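Type II restriction enzyme NgoMIV (Neisseria gonorrhoeae, PDB 1FIU) recognises the double-stranded DNA sequence 5'-GCCGGC-3' and cleaves it after the first G as a magnesium-dependent homotetramer. Local coordinates at residues A245-E250 and L274-D279; Q109-L114 and R212-V217. All blocks are in the same frame, centred on the assembly; numbering follows the deposited sequence.

Interaction 1: residues A245-E250 and L274-D279; sequences ALYELE and LKDISD
Asp-276, at the end of an edge strand, 274-276, of the chain's mixed sheet in this PDDEXK-clan nuclease, meets Leu-246 and Tyr-247 in the first turn of helix 246-256 with its carboxylate. Its OD1 accepts the backbone N-H of Leu-246, N to OD1 3.0 Å, and is approached nearly along the C-O direction. This amide lies in the opening turn of the helix, where no preceding carbonyl of that helix serves it, and the side chain of another segment supplies the acceptor. With CG anti to the backbone N (chi1 -178°), the carboxylate extends from the strand to the helix start and lies over one face of the Tyr-247 ring, the two planes 23° apart. Asp-276 CG is 3.9 Å from Tyr-247 CZ, offset toward the ring rim. Beside the carboxylate the packing is apolar: Leu-246 CD1 touches Leu-274 CD2 at 3.8 Å, while Leu-246 CD2 rests against the strand backbone at Lys-275.

Ser-278 holds the carboxylate in turn. OD2 closes an Asx turn with Ser-278 N, which comes from the face away from the ring, and also accepts from Ser-278 OG on its anti lone pair. Arg-9 of helix 4-18 adds a salt bridge to OD2, which probably stabilises the negative charge. Ser-278 and Asp-279 also hydrogen-bond to backbone amides of a second subunit, bringing the contact up to an interface. Asp-279 OD2 accepts the backbone N-H of Asp-276. A water in the plane of the Tyr-247 ring donates to this same oxygen and sits 2.6 Å from Tyr-247 OH.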
loop_
_atom_site.group_PDB
_atom_site.type_symbol
_atom_site.label_atom_id
_atom_site.label_comp_id
_atom_site.label_asym_id
_atom_site.label_seq_id
_atom_site.Cartn_x
_atom_site.Cartn_y
_atom_site.Cartn_z
ATOM N N ALA I 245 9.677 29.651 -2.001
ATOM C CA ALA I 245 9.807 30.829 -2.867
ATOM C C ALA I 245 9.653 30.394 -4.314
ATOM O O ALA I 245 10.556 30.537 -5.141
ATOM C CB ALA I 245 11.183 31.476 -2.638
ATOM N N LEU I 246 8.474 29.900 -4.639
ATOM C CA LEU I 246 8.253 29.373 -5.967
ATOM C C LEU I 246 8.403 30.362 -7.119
ATOM O O LEU I 246 9.002 30.018 -8.139
ATOM C CB LEU I 246 6.867 28.716 -6.049
ATOM C CG LEU I 246 6.713 27.818 -7.289
ATOM C CD1 LEU I 246 7.324 26.441 -7.038
ATOM C CD2 LEU I 246 5.258 27.677 -7.637
ATOM N N TYR I 247 7.842 31.558 -6.952
ATOM C CA TYR I 247 7.891 32.584 -7.993
ATOM C C TYR I 247 9.330 32.959 -8.316
ATOM O O TYR I 247 9.690 33.116 -9.491
ATOM C CB TYR I 247 7.127 33.827 -7.540
ATOM C CG TYR I 247 5.715 33.531 -7.053
ATOM C CD1 TYR I 247 5.133 34.315 -6.053
ATOM C CD2 TYR I 247 4.991 32.451 -7.563
ATOM C CE1 TYR I 247 3.863 34.023 -5.558
ATOM C CE2 TYR I 247 3.710 32.144 -7.076
ATOM C CZ TYR I 247 3.161 32.936 -6.069
ATOM O OH TYR I 247 1.925 32.630 -5.540
ATOM N N GLU I 248 10.140 33.099 -7.276
ATOM C CA GLU I 248 11.541 33.463 -7.436
ATOM C C GLU I 248 12.330 32.326 -8.085
ATOM O O GLU I 248 13.205 32.576 -8.931
ATOM C CB GLU I 248 12.134 33.849 -6.086
ATOM C CG GLU I 248 11.474 35.074 -5.446
ATOM C CD GLU I 248 10.107 34.803 -4.802
ATOM O OE1 GLU I 248 9.644 33.635 -4.783
ATOM O OE2 GLU I 248 9.502 35.780 -4.304
ATOM N N LEU I 249 12.028 31.079 -7.704
ATOM C CA LEU I 249 12.676 29.923 -8.307
ATOM C C LEU I 249 12.366 29.914 -9.807
ATOM O O LEU I 249 13.259 29.711 -10.635
ATOM C CB LEU I 249 12.154 28.615 -7.691
ATOM C CG LEU I 249 12.544 27.293 -8.364
ATOM C CD1 LEU I 249 14.064 27.132 -8.512
ATOM C CD2 LEU I 249 12.003 26.162 -7.480
ATOM N N GLU I 250 11.098 30.131 -10.150
ATOM C CA GLU I 250 10.687 30.136 -11.555
ATOM C C GLU I 250 11.405 31.245 -12.323
ATOM O O GLU I 250 11.874 31.019 -13.445
ATOM C CB GLU I 250 9.172 30.336 -11.682
ATOM C CG GLU I 250 8.659 30.266 -13.114
ATOM C CD GLU I 250 7.157 30.533 -13.222
ATOM O OE1 GLU I 250 6.609 31.316 -12.412
ATOM O OE2 GLU I 250 6.526 29.967 -14.137
ATOM N N LEU I 274 3.711 20.435 -7.194
ATOM C CA LEU I 274 4.462 21.527 -6.577
ATOM C C LEU I 274 3.743 22.875 -6.691
ATOM O O LEU I 274 3.268 23.256 -7.776
ATOM C CB LEU I 274 5.862 21.626 -7.236
ATOM C CG LEU I 274 6.799 22.666 -6.634
ATOM C CD1 LEU I 274 7.102 22.314 -5.153
ATOM C CD2 LEU I 274 8.093 22.721 -7.466
ATOM N N LYS I 275 3.645 23.594 -5.568
ATOM C CA LYS I 275 3.001 24.898 -5.521
ATOM C C LYS I 275 3.849 25.853 -4.680
ATOM O O LYS I 275 4.944 25.495 -4.251
ATOM C CB LYS I 275 1.592 24.778 -4.911
ATOM C CG LYS I 275 0.636 23.879 -5.709
ATOM C CD LYS I 275 -0.734 23.785 -5.018
ATOM C CE LYS I 275 -1.684 22.820 -5.745
ATOM N NZ LYS I 275 -3.101 23.007 -5.222
ATOM N N ASP I 276 3.341 27.062 -4.449
ATOM C CA ASP I 276 4.065 28.052 -3.660
ATOM C C ASP I 276 3.590 27.986 -2.204
ATOM O O ASP I 276 2.469 27.542 -1.947
ATOM C CB ASP I 276 3.763 29.465 -4.164
ATOM C CG ASP I 276 4.533 30.524 -3.400
ATOM O OD1 ASP I 276 5.780 30.500 -3.451
ATOM O OD2 ASP I 276 3.906 31.375 -2.752
ATOM N N ILE I 277 4.423 28.451 -1.274
ATOM C CA ILE I 277 4.044 28.465 0.153
ATOM C C ILE I 277 2.687 29.203 0.326
ATOM O O ILE I 277 1.871 28.822 1.171
ATOM C CB ILE I 277 5.164 29.167 1.019
ATOM C CG1 ILE I 277 4.785 29.212 2.502
ATOM C CG2 ILE I 277 5.413 30.583 0.523
ATOM C CD1 ILE I 277 4.703 27.885 3.139
ATOM N N SER I 278 2.423 30.227 -0.497
ATOM C CA SER I 278 1.169 30.987 -0.383
ATOM C C SER I 278 -0.088 30.198 -0.775
ATOM O O SER I 278 -1.208 30.615 -0.482
ATOM C CB SER I 278 1.236 32.304 -1.221
ATOM O OG SER I 278 1.193 32.053 -2.609
ATOM N N ASP I 279 0.090 29.073 -1.446
ATOM C CA ASP I 279 -1.045 28.236 -1.843
ATOM C C ASP I 279 -1.472 27.336 -0.682
ATOM O O ASP I 279 -2.614 26.835 -0.642
ATOM C CB ASP I 279 -0.631 27.346 -3.012
ATOM C CG ASP I 279 -0.415 28.134 -4.276
ATOM O OD1 ASP I 279 -1.373 28.815 -4.667
ATOM O OD2 ASP I 279 0.694 28.074 -4.860
HETATM O O HOH W 1 1.121 30.308 -6.346
#

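Interaction 2: residues Q109-L114 and R212-V217; sequences QQYAHL and RLPHIV
Gln-110 and Tyr-111 reach from the segment leading toward the helix of residues 113-121 to the Arg-212 to Pro-214 segment that leads into strand 215-220, and they touch it with an amide and a phenol respectively. The polar contact is a single weak hydrogen bond from Gln-110 NE2 to the carbonyl oxygen of Arg-212, 3.3 Å long but almost straight, with an N-H...O angle of 178°. The glutamine chain is bent at chi2 (102°), which swings its amide across to that carbonyl. The stronger partner of NE2 is the backbone oxygen of Leu-180 on strand 179-187, so one amide nitrogen serves main-chain carbonyls of two different segments.

The nonpolar contacts centre on Pro-214. Its ring approaches from the direction opposite to the tyrosine and places CG at the edge of the Tyr-111 ring, near the ring plane, 4.1 Å from Tyr-111 CE1. Pro-214 CD comes closer to the hydroxyl, 3.4 Å from Tyr-111 OH, and Leu-213 CD1 meets the same oxygen at 3.9 Å. Pro-214 CG also borders the Gln-110 amide, 4.0 Å from NE2. Tyr-111 OH, which meets carbons of Pro-214 and Leu-213 here, hydrogen-bonds to the carbonyl of Leu-205 in helix 197-208.

Subunit contacts lie just beyond: Arg-212 NE bonds to the Leu-213 oxygen of a second subunit, a bond that is made reciprocally, and the two copies of Leu-213 pack together. The arrangement joins a loop to the helix-to-strand connection of a beta-alpha-beta crossover, in which helix 197-208 links the neighbouring parallel strands 179-187 and 215-220 of the PDDEXK-type nuclease core.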
loop_
_atom_site.group_PDB
_atom_site.type_symbol
_atom_site.label_atom_id
_atom_site.label_comp_id
_atom_site.label_asym_id
_atom_site.label_seq_id
_atom_site.Cartn_x
_atom_site.Cartn_y
_atom_site.Cartn_z
ATOM N N GLN I 109 -8.127 12.018 17.342
ATOM C CA GLN I 109 -9.105 11.006 17.063
ATOM C C GLN I 109 -8.771 9.883 16.100
ATOM O O GLN I 109 -8.940 8.712 16.436
ATOM C CB GLN I 109 -10.375 11.700 16.629
ATOM C CG GLN I 109 -11.586 10.943 16.992
ATOM C CD GLN I 109 -12.826 11.772 16.792
ATOM O OE1 GLN I 109 -12.983 12.859 17.380
ATOM N NE2 GLN I 109 -13.716 11.278 15.951
ATOM N N GLN I 110 -8.287 10.228 14.907
ATOM C CA GLN I 110 -8.020 9.193 13.929
ATOM C C GLN I 110 -6.898 8.242 14.273
ATOM O O GLN I 110 -6.779 7.200 13.643
ATOM C CB GLN I 110 -7.724 9.801 12.549
ATOM C CG GLN I 110 -8.730 10.841 12.114
ATOM C CD GLN I 110 -8.195 12.231 12.310
ATOM O OE1 GLN I 110 -7.931 12.663 13.444
ATOM N NE2 GLN I 110 -7.989 12.944 11.195
ATOM N N TYR I 111 -6.075 8.580 15.271
ATOM C CA TYR I 111 -4.946 7.721 15.639
ATOM C C TYR I 111 -4.870 7.389 17.137
ATOM O O TYR I 111 -3.853 6.858 17.610
ATOM C CB TYR I 111 -3.636 8.399 15.214
ATOM C CG TYR I 111 -3.589 8.703 13.717
ATOM C CD1 TYR I 111 -3.954 9.956 13.230
ATOM C CD2 TYR I 111 -3.301 7.693 12.799
ATOM C CE1 TYR I 111 -4.039 10.203 11.845
ATOM C CE2 TYR I 111 -3.395 7.924 11.402
ATOM C CZ TYR I 111 -3.761 9.170 10.951
ATOM O OH TYR I 111 -3.906 9.397 9.606
ATOM N N ALA I 112 -5.950 7.658 17.856
ATOM C CA ALA I 112 -5.957 7.417 19.312
ATOM C C ALA I 112 -5.698 5.963 19.686
ATOM O O ALA I 112 -5.172 5.689 20.765
ATOM C CB ALA I 112 -7.282 7.881 19.896
ATOM N N HIS I 113 -6.057 5.022 18.815
ATOM C CA HIS I 113 -5.825 3.614 19.110
ATOM C C HIS I 113 -4.359 3.203 19.154
ATOM O O HIS I 113 -4.049 2.111 19.606
ATOM C CB HIS I 113 -6.531 2.717 18.080
ATOM C CG HIS I 113 -6.147 3.019 16.663
ATOM N ND1 HIS I 113 -6.490 4.205 16.055
ATOM C CD2 HIS I 113 -5.468 2.299 15.735
ATOM C CE1 HIS I 113 -6.045 4.207 14.811
ATOM N NE2 HIS I 113 -5.423 3.065 14.590
ATOM N N LEU I 114 -3.453 4.051 18.670
ATOM C CA LEU I 114 -2.049 3.698 18.710
ATOM C C LEU I 114 -1.562 3.620 20.163
ATOM O O LEU I 114 -0.621 2.884 20.469
ATOM C CB LEU I 114 -1.223 4.698 17.898
ATOM C CG LEU I 114 -1.512 4.658 16.386
ATOM C CD1 LEU I 114 -0.531 5.591 15.705
ATOM C CD2 LEU I 114 -1.389 3.249 15.824
ATOM N N ARG I 212 -11.317 10.364 8.202
ATOM C CA ARG I 212 -10.726 10.959 6.993
ATOM C C ARG I 212 -9.233 11.238 7.177
ATOM O O ARG I 212 -8.793 11.704 8.209
ATOM C CB ARG I 212 -11.426 12.272 6.589
ATOM C CG ARG I 212 -11.001 12.744 5.151
ATOM C CD ARG I 212 -11.622 14.085 4.703
ATOM N NE ARG I 212 -11.138 14.457 3.370
ATOM C CZ ARG I 212 -11.467 15.564 2.698
ATOM N NH1 ARG I 212 -12.299 16.462 3.215
ATOM N NH2 ARG I 212 -10.954 15.775 1.480
ATOM N N LEU I 213 -8.464 10.937 6.146
ATOM C CA LEU I 213 -7.032 11.174 6.177
ATOM C C LEU I 213 -6.760 12.659 6.283
ATOM O O LEU I 213 -7.437 13.460 5.634
ATOM C CB LEU I 213 -6.425 10.703 4.851
ATOM C CG LEU I 213 -4.884 10.685 4.783
ATOM C CD1 LEU I 213 -4.338 9.612 5.707
ATOM C CD2 LEU I 213 -4.464 10.365 3.346
ATOM N N PRO I 214 -5.797 13.052 7.133
ATOM C CA PRO I 214 -5.438 14.475 7.272
ATOM C C PRO I 214 -4.769 14.929 5.967
ATOM O O PRO I 214 -4.384 14.110 5.136
ATOM C CB PRO I 214 -4.346 14.481 8.343
ATOM C CG PRO I 214 -4.560 13.196 9.138
ATOM C CD PRO I 214 -5.069 12.193 8.086
ATOM N N HIS I 215 -4.649 16.239 5.800
ATOM C CA HIS I 215 -3.843 16.758 4.697
ATOM C C HIS I 215 -2.423 16.220 5.016
ATOM O O HIS I 215 -2.018 16.157 6.177
ATOM C CB HIS I 215 -3.779 18.285 4.751
ATOM C CG HIS I 215 -5.012 18.954 4.244
ATOM N ND1 HIS I 215 -6.071 19.315 5.055
ATOM C CD2 HIS I 215 -5.347 19.341 2.991
ATOM C CE1 HIS I 215 -7.000 19.903 4.322
ATOM N NE2 HIS I 215 -6.585 19.930 3.066
ATOM N N ILE I 216 -1.660 15.835 3.993
ATOM C CA ILE I 216 -0.282 15.360 4.170
ATOM C C ILE I 216 0.516 16.159 3.136
ATOM O O ILE I 216 0.411 15.903 1.920
ATOM C CB ILE I 216 -0.142 13.836 3.891
ATOM C CG1 ILE I 216 -1.024 13.033 4.876
ATOM C CG2 ILE I 216 1.320 13.394 4.095
ATOM C CD1 ILE I 216 -1.039 11.551 4.613
ATOM N N VAL I 217 1.298 17.126 3.612
ATOM C CA VAL I 217 2.054 17.983 2.683
ATOM C C VAL I 217 3.490 18.165 3.138
ATOM O O VAL I 217 3.842 17.853 4.273
ATOM C CB VAL I 217 1.394 19.372 2.574
ATOM C CG1 VAL I 217 -0.050 19.231 2.071
ATOM C CG2 VAL I 217 1.438 20.084 3.968
#

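From the N terminus, the chain first reaches residues 109-114, which meet 212-217 in interaction 2. This contact closes a loop of 97 residues that includes the magnesium ligands Asp-140 and Cys-186 and strands 141-145 and 179-187. The chain continues along strand 215-220 and through 240-243 before interaction 1 closes a much shorter, mainly helical loop between 245-250 and 274-279. The two loops follow in series, neither nested nor crossed. The centres of the two contacts are about 27 Å apart, on opposite sides of the chain's centre. Both reach the same mixed sheet, one tying a loop to the entry of inner strand 215-220, the other a helix to edge strand 274-276, and both touch the second subunit.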